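Local coordinates for protein putative HAD family hydrolase (Streptomyces avermitilis, PDB 3MMZ) that probably acts as the HAD phosphatase domain of a larger enzyme thought to make CMP-N-acylneuraminate from N-acylneuraminate and CTP, and binds calcium ions, at residues Pro124-Val127 with Ala128-Asp132. Residues are numbered along the deposited sequence; the frame is centred on the assembly and turned at random.
Sequences PVAV and ASAHD
Val127 and Ala130 close a type I beta turn, a local contact in the loop between strand 123-126 and helix 132-137. Ala130 N donates to Val127 O at 3.0 Å, with an N-H...O angle of 156°. The donor lies well above the carbonyl plane, 57° out of it. Ala128 and Ser129 fill the two middle positions, and the chain reverses there. The reversal brings the methyl of Ala130 back against the end of the strand, where its CB lies 4.0 Å from Ala126 CB. Ala126 also packs on Val134 of helix 132-137 and on Ala138. With chi1 at -62°, Val127 CG1 lies anti to the carbonyl carbon and CG2 falls between the backbone N and that carbon. That rotation turns the CG2 branch to the turn, where it meets Ser129 OG at 3.6 Å and Ala130 CB at 4.3 Å. The methyl meets the hydroxyl by van der Waals contact alone; the polar partner of Ser129 OG is Gly146 N. The Val127 side chain also touches Val108 and the calcium ligand Asn110, about 8 Å from a bound calcium ion. At the far end of the loop, His131 takes the N-cap position of helix 132-137, whose last turn holds Gly136, which with Ala138 just beyond the helix binds the second calcium ion. The arrangement is a strand-turn-helix connection of the Rossmann-like HAD core, at the edge of its metal site.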
ATOM      1  N   PRO D 124       3.134  -3.598 -29.216  1.00 10.70           N
ATOM      2  CA  PRO D 124       3.800  -2.763 -28.219  1.00 10.49           C
ATOM      3  C   PRO D 124       3.190  -3.033 -26.850  1.00 10.57           C
ATOM      4  O   PRO D 124       1.968  -3.126 -26.742  1.00 10.28           O
ATOM      5  CB  PRO D 124       3.469  -1.336 -28.667  1.00 10.82           C
ATOM      6  CG  PRO D 124       2.225  -1.459 -29.493  1.00 13.54           C
ATOM      7  CD  PRO D 124       2.302  -2.796 -30.147  1.00 11.00           C
ATOM      8  N   VAL D 125       4.043  -3.170 -25.838  1.00 10.55           N
ATOM      9  CA  VAL D 125       3.602  -3.483 -24.470  1.00 10.45           C
ATOM     10  C   VAL D 125       4.228  -2.479 -23.500  1.00 10.44           C
ATOM     11  O   VAL D 125       5.444  -2.206 -23.544  1.00 11.04           O
ATOM     12  CB  VAL D 125       3.957  -4.945 -24.049  1.00 10.68           C
ATOM     13  CG1 VAL D 125       3.462  -5.232 -22.625  1.00 11.49           C
ATOM     14  CG2 VAL D 125       3.367  -5.976 -25.043  1.00 11.92           C
ATOM     15  N   ALA D 126       3.393  -1.901 -22.643  1.00  9.84           N
ATOM     16  CA  ALA D 126       3.867  -0.948 -21.653  1.00 10.23           C
ATOM     17  C   ALA D 126       3.889  -1.646 -20.309  1.00 10.33           C
ATOM     18  O   ALA D 126       2.956  -2.389 -19.982  1.00 10.85           O
ATOM     19  CB  ALA D 126       2.927   0.273 -21.592  1.00 10.60           C
ATOM     20  N   VAL D 127       4.955  -1.429 -19.537  1.00 10.11           N
ATOM     21  CA  VAL D 127       4.973  -1.852 -18.126  1.00 10.30           C
ATOM     22  C   VAL D 127       3.984  -0.989 -17.338  1.00 10.76           C
ATOM     23  O   VAL D 127       3.639   0.122 -17.774  1.00 10.35           O
ATOM     24  CB  VAL D 127       6.397  -1.831 -17.510  1.00 10.45           C
ATOM     25  CG1 VAL D 127       7.304  -2.808 -18.260  1.00 13.71           C
ATOM     26  CG2 VAL D 127       6.999  -0.427 -17.527  1.00 12.79           C
ATOM     27  N   ALA D 128       3.515  -1.511 -16.199  1.00 11.05           N
ATOM     28  CA  ALA D 128       2.517  -0.833 -15.375  1.00 11.48           C
ATOM     29  C   ALA D 128       2.952   0.563 -14.957  1.00 11.74           C
ATOM     30  O   ALA D 128       2.116   1.479 -14.851  1.00 11.51           O
ATOM     31  CB  ALA D 128       2.181  -1.673 -14.143  1.00 11.75           C
ATOM     32  N   SER D 129       4.261   0.718 -14.749  1.00 11.98           N
ATOM     33  CA  SER D 129       4.854   1.972 -14.286  1.00 12.82           C
ATOM     34  C   SER D 129       5.199   2.950 -15.423  1.00 13.12           C
ATOM     35  O   SER D 129       5.815   3.993 -15.184  1.00 13.13           O
ATOM     36  CB  SER D 129       6.119   1.676 -13.459  1.00 12.23           C
ATOM     37  OG  SER D 129       6.967   0.759 -14.136  1.00 12.82           O
ATOM     38  N   ALA D 130       4.802   2.629 -16.650  1.00 13.54           N
ATOM     39  CA  ALA D 130       5.133   3.473 -17.798  1.00 13.51           C
ATOM     40  C   ALA D 130       4.497   4.858 -17.691  1.00 14.05           C
ATOM     41  O   ALA D 130       3.476   5.040 -17.023  1.00 13.79           O
ATOM     42  CB  ALA D 130       4.727   2.797 -19.126  1.00 13.32           C
ATOM     43  N   HIS D 131       5.128   5.831 -18.339  1.00 14.58           N
ATOM     44  CA  HIS D 131       4.558   7.166 -18.536  1.00 15.52           C
ATOM     45  C   HIS D 131       3.104   7.049 -19.041  1.00 15.18           C
ATOM     46  O   HIS D 131       2.767   6.145 -19.815  1.00 14.15           O
ATOM     47  CB  HIS D 131       5.437   7.924 -19.546  1.00 17.55           C
ATOM     48  CG  HIS D 131       5.048   9.359 -19.760  1.00 20.43           C
ATOM     49  ND1 HIS D 131       5.794  10.415 -19.276  1.00 20.06           N
ATOM     50  CD2 HIS D 131       4.011   9.913 -20.435  1.00 19.24           C
ATOM     51  CE1 HIS D 131       5.229  11.556 -19.633  1.00 19.38           C
ATOM     52  NE2 HIS D 131       4.144  11.278 -20.339  1.00 21.39           N
ATOM     53  N   ASP D 132       2.237   7.955 -18.588  1.00 15.72           N
ATOM     54  CA  ASP D 132       0.806   7.867 -18.916  1.00 17.63           C
ATOM     55  C   ASP D 132       0.487   7.658 -20.399  1.00 15.98           C
ATOM     56  O   ASP D 132      -0.321   6.793 -20.741  1.00 15.22           O
ATOM     57  CB  ASP D 132       0.054   9.088 -18.378  1.00 21.30           C
ATOM     58  CG  ASP D 132      -0.063   9.075 -16.874  1.00 22.40           C
ATOM     59  OD1 ASP D 132       0.072   7.989 -16.273  1.00 24.10           O
ATOM     60  OD2 ASP D 132      -0.309  10.150 -16.285  1.00 24.32           O
TER